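Local coordinates for protein L-glyceraldehyde 3-phosphate reductase (Clostridium beijerinckii, PDB 6HG6) that reduces aldehydes such as furfural, with NADPH as the bound cofactor, and belongs to the TIM-barrel aldo-keto reductases, at residues A152-V157 / N183-P188; V190-R195 / N215-I220; E12-K17 / L25-F30. All coordinates share one frame; numbering follows the deposited sequence. Where two conformers were deposited one is given.

Interaction 1 (A152-V157 / N183-P188); sequences ALDTAV and NELKCP
Asp154, on the helix that carries 152-157, comes closest to Cys187 in the loop that follows helix 172-184, their CA atoms 5.6 Å apart. That loop turns at Lys186, whose positive phi (56°) completes a Schellman motif and swings Cys187 and Pro188 in against the helix. The side chain of Asp154 reaches across with CG anti to its backbone N (chi1 178°), laying the carboxylate over the turn: OD1 lies 3.3 Å from Cys187 CB, and CG sits 3.9 Å from Leu185 CB. OD2 receives a hydrogen bond from a water at 2.6 Å; the same water donates its other bond to Leu185 O at 2.8 Å. One turn further along the helix, Val157 CG2 rests on Cys187 SG at 3.8 Å, while CG1, the other branch, packs against Pro188 CD at 4.0 Å. Lys158 forms a salt bridge with Asp154 OD1 and also donates to Lys186 O, so one ammonium group joins the helix to the turn. With no direct hydrogen bond between the segments, polar attachment rests on water and lysine, whose positive charge probably stabilises the ionised aspartate beside the sulfur and methyl packing.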
loop_
_atom_site.group_PDB
_atom_site.type_symbol
_atom_site.label_atom_id
_atom_site.label_comp_id
_atom_site.label_asym_id
_atom_site.label_seq_id
_atom_site.Cartn_x
_atom_site.Cartn_y
_atom_site.Cartn_z
ATOM N N ALA A 152 15.290 -8.163 -13.109
ATOM C CA ALA A 152 15.821 -7.910 -11.759
ATOM C C ALA A 152 14.820 -8.433 -10.726
ATOM O O ALA A 152 15.246 -9.098 -9.772
ATOM C CB ALA A 152 16.139 -6.429 -11.575
ATOM N N LEU A 153 13.513 -8.167 -10.889
ATOM C CA LEU A 153 12.503 -8.713 -9.949
ATOM C C LEU A 153 12.563 -10.244 -10.018
ATOM O O LEU A 153 12.477 -10.938 -8.977
ATOM C CB LEU A 153 11.115 -8.206 -10.315
ATOM C CG LEU A 153 10.884 -6.703 -10.231
ATOM C CD1 LEU A 153 9.423 -6.375 -10.435
ATOM C CD2 LEU A 153 11.329 -6.182 -8.898
ATOM N N ASP A 154 12.676 -10.786 -11.220
ATOM C CA ASP A 154 12.738 -12.249 -11.406
ATOM C C ASP A 154 13.972 -12.823 -10.674
ATOM O O ASP A 154 13.860 -13.847 -9.994
ATOM C CB ASP A 154 12.753 -12.612 -12.873
ATOM C CG ASP A 154 12.873 -14.114 -13.108
ATOM O OD1 ASP A 154 11.948 -14.851 -12.636
ATOM O OD2 ASP A 154 13.897 -14.535 -13.716
ATOM N N THR A 155 15.121 -12.174 -10.783
ATOM C CA THR A 155 16.330 -12.614 -10.078
ATOM C C THR A 155 16.060 -12.603 -8.566
ATOM O O THR A 155 16.451 -13.564 -7.906
ATOM C CB THR A 155 17.522 -11.740 -10.444
ATOM O OG1 THR A 155 17.770 -11.958 -11.840
ATOM C CG2 THR A 155 18.717 -12.060 -9.588
ATOM N N ALA A 156 15.407 -11.574 -8.047
ATOM C CA ALA A 156 15.033 -11.485 -6.624
ATOM C C ALA A 156 14.198 -12.710 -6.202
ATOM O O ALA A 156 14.539 -13.373 -5.190
ATOM C CB ALA A 156 14.287 -10.216 -6.362
ATOM N N VAL A 157 13.171 -13.058 -6.975
ATOM C CA VAL A 157 12.315 -14.218 -6.650
ATOM C C VAL A 157 13.107 -15.512 -6.808
ATOM O O VAL A 157 13.083 -16.360 -5.910
ATOM C CB VAL A 157 11.051 -14.198 -7.520
ATOM C CG1 VAL A 157 10.325 -15.502 -7.403
ATOM C CG2 VAL A 157 10.180 -12.991 -7.211
ATOM N N ASN A 183 5.508 -13.242 -17.091
ATOM C CA ASN A 183 4.920 -14.539 -17.527
ATOM C C ASN A 183 5.987 -15.368 -18.266
ATOM O O ASN A 183 6.130 -16.572 -17.935
ATOM C CB ASN A 183 3.685 -14.358 -18.413
ATOM C CG ASN A 183 2.409 -14.310 -17.607
ATOM O OD1 ASN A 183 2.320 -14.966 -16.572
ATOM N ND2 ASN A 183 1.433 -13.541 -18.068
ATOM N N GLU A 184 6.704 -14.773 -19.225
ATOM C CA GLU A 184 7.748 -15.467 -20.033
ATOM C C GLU A 184 8.909 -15.880 -19.102
ATOM O O GLU A 184 9.508 -16.940 -19.361
ATOM C CB GLU A 184 8.147 -14.582 -21.226
ATOM C CG GLU A 184 9.131 -15.199 -22.205
ATOM C CD GLU A 184 9.195 -14.532 -23.577
ATOM O OE1 GLU A 184 8.149 -13.982 -24.030
ATOM O OE2 GLU A 184 10.284 -14.586 -24.222
ATOM N N LEU A 185 9.203 -15.117 -18.042
ATOM C CA LEU A 185 10.249 -15.490 -17.075
ATOM C C LEU A 185 9.701 -16.470 -16.034
ATOM O O LEU A 185 10.504 -16.923 -15.235
ATOM C CB LEU A 185 10.753 -14.219 -16.397
ATOM C CG LEU A 185 11.463 -13.255 -17.327
ATOM C CD1 LEU A 185 11.680 -11.925 -16.617
ATOM C CD2 LEU A 185 12.771 -13.838 -17.819
ATOM N N LYS A 186 8.388 -16.743 -16.036
ATOM C CA LYS A 186 7.724 -17.641 -15.055
ATOM C C LYS A 186 8.014 -17.139 -13.652
ATOM O O LYS A 186 8.504 -17.891 -12.799
ATOM C CB LYS A 186 8.183 -19.089 -15.249
ATOM C CG LYS A 186 7.754 -19.688 -16.564
ATOM C CD LYS A 186 7.911 -21.178 -16.547
ATOM C CE LYS A 186 7.004 -21.854 -17.537
ATOM N NZ LYS A 186 7.345 -21.446 -18.912
ATOM N N CYS A 187 7.784 -15.849 -13.459
ATOM C CA CYS A 187 7.975 -15.150 -12.190
ATOM C C CYS A 187 6.627 -14.765 -11.629
ATOM O O CYS A 187 5.887 -14.018 -12.283
ATOM C CB CYS A 187 8.796 -13.895 -12.391
ATOM S SG CYS A 187 9.145 -13.048 -10.836
ATOM N N PRO A 188 6.273 -15.255 -10.421
ATOM C CA PRO A 188 5.028 -14.836 -9.771
ATOM C C PRO A 188 4.945 -13.311 -9.698
ATOM O O PRO A 188 5.810 -12.677 -9.152
ATOM C CB PRO A 188 5.107 -15.431 -8.361
ATOM C CG PRO A 188 6.064 -16.629 -8.518
ATOM C CD PRO A 188 7.024 -16.238 -9.622
HETATM O O HOH W 1 13.291 -16.667 -15.091
#

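Interaction 2 (V190-R195 / N215-I220); sequences VINQNR and NGKGII. With NDP (NADPH dihydro-nicotinamide-adenine-dinucleotide phosphate), chain B.
Val190, Asn192 and Asn194 alternate with Gly218 and Ile220 in four backbone hydrogen bonds between parallel strands. Gly218 N donates to Val190 O at 2.8 Å, and Asn192 N returns a bond to Gly218 O at 2.9 Å, each donor standing above the plane of the carbonyl it meets. Further along, Ile220 N binds Asn192 O at 2.8 Å and Asn194 N binds Ile220 O at 3.1 Å, both close to the line of the carbonyl. The side-chain carboxamide of Asn192 adds a weak bond, ND2 to Gly218 O at 3.3 Å, so that oxygen takes two donors from one residue. Around this frame, Ile191 is bent at chi2 (63°), which carries CD1 to within 3.4 Å of Gly218 C, over a backbone that has no side chain on that face. Gln193 and Ile220 run side by side in the same direction, with CB of Gln193 3.6 Å from CG2 of Ile220. With its chain extended beyond CG, Gln193 carries its amide past this methyl to the nicotinamide carboxamide of NADPH, its NE2 3.0 Å from the cofactor's O7N; Asp61 and Ser168 also bind the cofactor. Asn192 and Ile219 point to the other face, against helix 208-214. Two neighbouring strands with an inner face of isoleucines ending in a cofactor-binding glutamine toward their C-terminal ends are characteristic of the TIM barrel of aldo-keto reductases.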
loop_
_atom_site.group_PDB
_atom_site.type_symbol
_atom_site.label_atom_id
_atom_site.label_comp_id
_atom_site.label_asym_id
_atom_site.label_seq_id
_atom_site.Cartn_x
_atom_site.Cartn_y
_atom_site.Cartn_z
ATOM N N VAL A 190 1.834 -10.571 -8.817
ATOM C CA VAL A 190 0.423 -10.656 -8.380
ATOM C C VAL A 190 -0.157 -9.307 -8.002
ATOM O O VAL A 190 -1.389 -9.296 -7.695
ATOM C CB VAL A 190 0.298 -11.645 -7.199
ATOM C CG1 VAL A 190 0.737 -13.056 -7.587
ATOM C CG2 VAL A 190 1.037 -11.118 -5.984
ATOM N N ILE A 191 0.625 -8.245 -7.949
ATOM C CA ILE A 191 0.111 -7.016 -7.287
ATOM C C ILE A 191 0.648 -5.741 -7.932
ATOM O O ILE A 191 1.852 -5.627 -8.196
ATOM C CB ILE A 191 0.405 -7.061 -5.769
ATOM C CG1 ILE A 191 -0.348 -5.992 -4.959
ATOM C CG2 ILE A 191 1.899 -6.972 -5.506
ATOM C CD1 ILE A 191 -1.824 -6.133 -4.997
ATOM N N ASN A 192 -0.258 -4.788 -8.114
ATOM C CA ASN A 192 0.059 -3.391 -8.492
ATOM C C ASN A 192 -0.221 -2.510 -7.275
ATOM O O ASN A 192 -1.286 -2.682 -6.657
ATOM C CB ASN A 192 -0.847 -2.911 -9.602
ATOM C CG ASN A 192 -0.572 -3.616 -10.890
ATOM O OD1 ASN A 192 0.309 -3.162 -11.600
ATOM N ND2 ASN A 192 -1.352 -4.664 -11.186
ATOM N N GLN A 193 0.660 -1.573 -6.976
ATOM C CA GLN A 193 0.453 -0.578 -5.912
ATOM C C GLN A 193 0.355 0.788 -6.573
ATOM O O GLN A 193 1.318 1.232 -7.190
ATOM C CB GLN A 193 1.526 -0.622 -4.838
ATOM C CG GLN A 193 1.301 0.417 -3.764
ATOM C CD GLN A 193 2.197 0.183 -2.576
ATOM O OE1 GLN A 193 2.410 -0.955 -2.136
ATOM N NE2 GLN A 193 2.723 1.270 -2.079
ATOM N N ASN A 194 -0.792 1.436 -6.437
ATOM C CA ASN A 194 -1.086 2.707 -7.129
ATOM C C ASN A 194 -1.860 3.667 -6.223
ATOM O O ASN A 194 -2.640 3.232 -5.373
ATOM C CB ASN A 194 -1.827 2.498 -8.449
ATOM C CG ASN A 194 -1.044 1.758 -9.507
ATOM O OD1 ASN A 194 -0.843 0.556 -9.368
ATOM N ND2 ASN A 194 -0.582 2.473 -10.535
ATOM N N ARG A 195 -1.638 4.949 -6.433
ATOM C CA ARG A 195 -2.363 6.015 -5.706
ATOM C C ARG A 195 -3.798 6.001 -6.213
ATOM O O ARG A 195 -3.978 5.979 -7.428
ATOM C CB ARG A 195 -1.736 7.393 -5.960
ATOM C CG ARG A 195 -2.235 8.480 -5.015
ATOM C CD ARG A 195 -1.489 9.828 -5.107
ATOM N NE ARG A 195 -0.045 9.677 -4.963
ATOM C CZ ARG A 195 0.832 9.536 -5.971
ATOM N NH1 ARG A 195 0.429 9.543 -7.238
ATOM N NH2 ARG A 195 2.118 9.362 -5.700
ATOM N N ASN A 215 -6.133 -8.857 -16.344
ATOM C CA ASN A 215 -4.939 -9.756 -16.323
ATOM C C ASN A 215 -4.825 -10.517 -14.991
ATOM O O ASN A 215 -3.775 -11.142 -14.734
ATOM C CB ASN A 215 -3.668 -8.990 -16.668
ATOM C CG ASN A 215 -3.680 -8.545 -18.116
ATOM O OD1 ASN A 215 -3.203 -9.288 -18.978
ATOM N ND2 ASN A 215 -4.267 -7.388 -18.414
ATOM N N GLY A 216 -5.841 -10.430 -14.150
ATOM C CA GLY A 216 -5.905 -11.116 -12.852
ATOM C C GLY A 216 -4.835 -10.685 -11.879
ATOM O O GLY A 216 -4.396 -11.526 -11.088
ATOM N N LYS A 217 -4.442 -9.412 -11.891
ATOM C CA LYS A 217 -3.483 -8.840 -10.930
ATOM C C LYS A 217 -4.227 -8.043 -9.863
ATOM O O LYS A 217 -5.247 -7.382 -10.175
ATOM C CB LYS A 217 -2.492 -7.924 -11.641
ATOM C CG LYS A 217 -1.869 -8.522 -12.873
ATOM C CD LYS A 217 -1.039 -9.785 -12.541
ATOM C CE LYS A 217 -0.458 -10.393 -13.803
ATOM N NZ LYS A 217 0.352 -11.583 -13.496
ATOM N N GLY A 218 -3.748 -8.141 -8.636
ATOM C CA GLY A 218 -4.313 -7.359 -7.537
ATOM C C GLY A 218 -3.942 -5.891 -7.661
ATOM O O GLY A 218 -3.041 -5.523 -8.463
ATOM N N ILE A 219 -4.661 -5.078 -6.906
ATOM C CA ILE A 219 -4.344 -3.646 -6.749
ATOM C C ILE A 219 -4.351 -3.336 -5.267
ATOM O O ILE A 219 -5.323 -3.637 -4.594
ATOM C CB ILE A 219 -5.338 -2.727 -7.471
ATOM C CG1 ILE A 219 -5.468 -3.090 -8.947
ATOM C CG2 ILE A 219 -4.910 -1.266 -7.241
ATOM C CD1 ILE A 219 -6.589 -2.433 -9.658
ATOM N N ILE A 220 -3.345 -2.624 -4.805
ATOM C CA ILE A 220 -3.363 -2.098 -3.414
ATOM C C ILE A 220 -3.276 -0.586 -3.600
ATOM O O ILE A 220 -2.378 -0.090 -4.299
ATOM C CB ILE A 220 -2.290 -2.760 -2.508
ATOM C CG1 ILE A 220 -2.355 -2.153 -1.111
ATOM C CG2 ILE A 220 -0.861 -2.685 -3.055
ATOM C CD1 ILE A 220 -1.464 -2.864 -0.101
HETATM P PA NDP B . -3.482 7.720 3.972
HETATM O O1A NDP B . -3.996 8.431 2.765
HETATM O O2A NDP B . -4.198 6.603 4.662
HETATM O O5B NDP B . -3.007 8.796 5.070
HETATM C C5B NDP B . -2.486 8.330 6.344
HETATM C C4B NDP B . -2.491 9.467 7.331
HETATM O O4B NDP B . -3.844 9.985 7.415
HETATM C C3B NDP B . -2.100 9.131 8.777
HETATM O O3B NDP B . -0.699 9.219 9.023
HETATM C C2B NDP B . -2.869 10.199 9.545
HETATM O O2B NDP B . -2.129 11.411 9.434
HETATM C C1B NDP B . -4.164 10.300 8.749
HETATM N N9A NDP B . -5.231 9.393 9.156
HETATM C C8A NDP B . -5.247 8.023 9.059
HETATM N N7A NDP B . -6.374 7.485 9.455
HETATM C C5A NDP B . -7.155 8.567 9.836
HETATM C C6A NDP B . -8.465 8.658 10.346
HETATM N N6A NDP B . -9.245 7.603 10.566
HETATM N N1A NDP B . -8.951 9.898 10.614
HETATM C C2A NDP B . -8.159 10.956 10.387
HETATM N N3A NDP B . -6.919 10.991 9.904
HETATM C C4A NDP B . -6.466 9.751 9.644
HETATM O O3 NDP B . -2.077 7.031 3.560
HETATM P PN NDP B . -0.601 7.558 3.239
HETATM O O1N NDP B . 0.102 7.719 4.546
HETATM O O2N NDP B . -0.621 8.687 2.260
HETATM O O5D NDP B . -0.006 6.263 2.484
HETATM C C5D NDP B . -0.249 4.964 3.083
HETATM C C4D NDP B . 0.834 4.006 2.644
HETATM O O4D NDP B . 0.799 3.875 1.211
HETATM C C3D NDP B . 2.274 4.432 2.915
HETATM O O3D NDP B . 2.612 4.216 4.278
HETATM C C2D NDP B . 3.012 3.518 1.929
HETATM O O2D NDP B . 3.128 2.224 2.460
HETATM C C1D NDP B . 2.083 3.526 0.719
HETATM N N1N NDP B . 2.497 4.518 -0.305
HETATM C C2N NDP B . 3.002 4.085 -1.507
HETATM C C3N NDP B . 3.650 4.919 -2.377
HETATM C C7N NDP B . 4.180 4.360 -3.671
HETATM O O7N NDP B . 4.136 3.137 -3.903
HETATM N N7N NDP B . 4.715 5.231 -4.527
HETATM C C4N NDP B . 3.788 6.363 -1.976
HETATM C C5N NDP B . 3.034 6.757 -0.768
HETATM C C6N NDP B . 2.378 5.872 -0.050
HETATM P P2B NDP B . -2.216 12.447 10.670
HETATM O O1X NDP B . -2.491 11.770 11.998
HETATM O O2X NDP B . -0.865 13.145 10.661
HETATM O O3X NDP B . -3.353 13.361 10.238
#

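Interaction 3 (E12-K17 / L25-F30); sequences EMKYSK and LPMISF
Met27 runs beside the backbone oxygen of Lys14, beginning with its own amide: Met27 N donates to Lys14 O at 2.9 Å. From there the side chain keeps close to the same acceptor. CB lies 3.8 Å from Lys14 O. Because chi1 (-74°) sets CG beside the backbone N, CG stays near that oxygen too, 3.6 Å away, and it also meets the hydroxyl OG of Ser16. SD then comes alongside the first methylene of Lys14, 3.6 Å from its CB, before the chain bends at chi3 and CE turns away from the lysine; the side chain also packs on Ile315. The rest of the lysine extends away from this contact.

The bond at Met27 continues a short antiparallel hairpin, strands 15-17 and 24-26, of the kind that closes the N-terminal end of the barrel in aldo-keto reductases; strand 28-31, the first of the barrel, follows directly. Ser16 and Leu25 are its hydrogen-bonded pair, Ser16 N reaching Leu25 O at 2.8 Å and Leu25 N reaching Ser16 O at 2.8 Å. Tyr15 and Pro26 form the neighbouring non-hydrogen-bonded pair, and their side chains share a face. The ring meets the proline obliquely, through CD1 and CE1, with Tyr15 CD1 3.5 Å from Pro26 CA, and its hydroxyl is tied to Gly56 O. Met13 approaches Pro26 too: its CG touches Pro26 CB, its sulfur passes the amides of Met27 and Ile28, and after bends at chi2 and chi3 its CE stops 4.1 Å from Ile28 CB, crossing that side chain at about a right angle. Pro26 O and Ser29 OG are both hydrogen-bonded to Ser294 OG, at the start of the last barrel strand, next to the one that opens the barrel.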
loop_
_atom_site.group_PDB
_atom_site.type_symbol
_atom_site.label_atom_id
_atom_site.label_comp_id
_atom_site.label_asym_id
_atom_site.label_seq_id
_atom_site.Cartn_x
_atom_site.Cartn_y
_atom_site.Cartn_z
ATOM N N GLU A 12 -12.459 -10.435 12.612
ATOM C CA GLU A 12 -13.260 -9.370 11.947
ATOM C C GLU A 12 -12.697 -8.976 10.594
ATOM O O GLU A 12 -13.481 -8.721 9.678
ATOM C CB GLU A 12 -13.272 -8.111 12.814
ATOM C CG GLU A 12 -14.014 -8.294 14.127
ATOM C CD GLU A 12 -15.519 -8.363 13.966
ATOM O OE1 GLU A 12 -16.145 -9.047 14.788
ATOM O OE2 GLU A 12 -16.071 -7.687 13.042
ATOM N N MET A 13 -11.380 -8.868 10.482
ATOM C CA MET A 13 -10.774 -8.375 9.233
ATOM C C MET A 13 -11.205 -9.297 8.087
ATOM O O MET A 13 -11.357 -10.493 8.307
ATOM C CB MET A 13 -9.244 -8.352 9.378
ATOM C CG MET A 13 -8.543 -7.897 8.164
ATOM S SD MET A 13 -9.058 -6.323 7.440
ATOM C CE MET A 13 -8.834 -5.158 8.782
ATOM N N LYS A 14 -11.415 -8.764 6.896
ATOM C CA LYS A 14 -11.637 -9.583 5.676
ATOM C C LYS A 14 -10.342 -9.624 4.862
ATOM O O LYS A 14 -9.565 -8.661 4.916
ATOM C CB LYS A 14 -12.805 -9.023 4.878
ATOM C CG LYS A 14 -14.129 -9.113 5.629
ATOM C CD LYS A 14 -15.330 -8.793 4.758
ATOM C CE LYS A 14 -16.637 -9.052 5.463
ATOM N NZ LYS A 14 -17.767 -8.525 4.666
ATOM N N TYR A 15 -10.114 -10.726 4.156
ATOM C CA TYR A 15 -8.897 -11.011 3.358
ATOM C C TYR A 15 -9.321 -11.267 1.922
ATOM O O TYR A 15 -10.360 -11.944 1.714
ATOM C CB TYR A 15 -8.101 -12.180 3.962
ATOM C CG TYR A 15 -7.671 -11.876 5.373
ATOM C CD1 TYR A 15 -6.494 -11.193 5.642
ATOM C CD2 TYR A 15 -8.479 -12.224 6.442
ATOM C CE1 TYR A 15 -6.166 -10.838 6.938
ATOM C CE2 TYR A 15 -8.173 -11.864 7.743
ATOM C CZ TYR A 15 -6.987 -11.185 7.990
ATOM O OH TYR A 15 -6.744 -10.839 9.292
ATOM N N SER A 16 -8.611 -10.677 0.970
ATOM C CA SER A 16 -8.986 -10.727 -0.460
ATOM C C SER A 16 -7.822 -11.254 -1.278
ATOM O O SER A 16 -6.684 -10.826 -1.064
ATOM C CB SER A 16 -9.441 -9.360 -0.936
ATOM O OG SER A 16 -10.672 -9.021 -0.287
ATOM N N LYS A 17 -8.154 -12.107 -2.237
ATOM C CA LYS A 17 -7.157 -12.608 -3.183
ATOM C C LYS A 17 -6.577 -11.448 -3.997
ATOM O O LYS A 17 -7.316 -10.536 -4.411
ATOM C CB LYS A 17 -7.775 -13.577 -4.173
ATOM C CG LYS A 17 -8.319 -14.850 -3.569
ATOM C CD LYS A 17 -9.124 -15.662 -4.525
ATOM C CE LYS A 17 -8.391 -16.026 -5.791
ATOM N NZ LYS A 17 -9.243 -16.908 -6.637
ATOM N N LEU A 25 -4.545 -10.455 0.754
ATOM C CA LEU A 25 -4.182 -9.277 1.544
ATOM C C LEU A 25 -5.362 -9.000 2.479
ATOM O O LEU A 25 -6.523 -9.231 2.133
ATOM C CB LEU A 25 -3.975 -8.052 0.650
ATOM C CG LEU A 25 -2.937 -8.153 -0.451
ATOM C CD1 LEU A 25 -2.733 -6.799 -1.118
ATOM C CD2 LEU A 25 -1.628 -8.674 0.093
ATOM N N PRO A 26 -5.107 -8.419 3.664
ATOM C CA PRO A 26 -6.189 -7.870 4.479
ATOM C C PRO A 26 -6.782 -6.716 3.648
ATOM O O PRO A 26 -6.034 -6.048 2.931
ATOM C CB PRO A 26 -5.471 -7.262 5.693
ATOM C CG PRO A 26 -4.085 -6.890 5.131
ATOM C CD PRO A 26 -3.784 -8.034 4.180
ATOM N N MET A 27 -8.064 -6.438 3.791
ATOM C CA MET A 27 -8.688 -5.345 3.016
ATOM C C MET A 27 -8.096 -4.007 3.449
ATOM O O MET A 27 -8.096 -3.103 2.623
ATOM C CB MET A 27 -10.204 -5.349 3.159
ATOM C CG MET A 27 -10.809 -6.470 2.382
ATOM S SD MET A 27 -12.634 -6.352 2.431
ATOM C CE MET A 27 -12.939 -4.928 1.403
ATOM N N ILE A 28 -7.570 -3.931 4.664
ATOM C CA ILE A 28 -6.755 -2.786 5.163
ATOM C C ILE A 28 -5.328 -3.288 5.376
ATOM O O ILE A 28 -5.161 -4.198 6.155
ATOM C CB ILE A 28 -7.294 -2.158 6.479
ATOM C CG1 ILE A 28 -8.762 -1.751 6.400
ATOM C CG2 ILE A 28 -6.433 -0.972 6.856
ATOM C CD1 ILE A 28 -9.022 -0.830 5.259
ATOM N N SER A 29 -4.365 -2.669 4.696
ATOM C CA SER A 29 -2.915 -2.893 4.853
ATOM C C SER A 29 -2.323 -1.675 5.549
ATOM O O SER A 29 -2.898 -0.546 5.388
ATOM C CB SER A 29 -2.239 -3.159 3.537
ATOM O OG SER A 29 -2.736 -4.350 2.927
ATOM N N PHE A 30 -1.173 -1.870 6.197
ATOM C CA PHE A 30 -0.535 -0.808 6.985
ATOM C C PHE A 30 0.785 -0.425 6.326
ATOM O O PHE A 30 1.636 -1.291 6.104
ATOM C CB PHE A 30 -0.384 -1.261 8.431
ATOM C CG PHE A 30 0.050 -0.124 9.293
ATOM C CD1 PHE A 30 -0.850 0.899 9.584
ATOM C CD2 PHE A 30 1.357 -0.020 9.705
ATOM C CE1 PHE A 30 -0.434 2.015 10.294
ATOM C CE2 PHE A 30 1.761 1.091 10.441
ATOM C CZ PHE A 30 0.862 2.074 10.754
#

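Interactions 2 and 3 both reach the barrel sheet and are buried, whereas interaction 1 lies on the outer layer of helices, its centre about 21 Å from the centre of the chain, and is only partly buried. Chemistry follows position: backbone hydrogen bonds dominate the two sheet contacts, and a bridging water, and Lys158 pairing with Asp154 and reaching the loop backbone, serve the helix-to-loop contact. Interactions 1 and 2 adjoin in sequence, since the loop of 183-188 leads straight into strand 189-195. Interactions 2 and 3 meet inside the barrel, where Ile220 CD1 packs 3.6 Å from Ser29 OG and Ile191 CD1 lies 4.0 Å from Leu25 CD1. Interactions 1 and 3 do not touch.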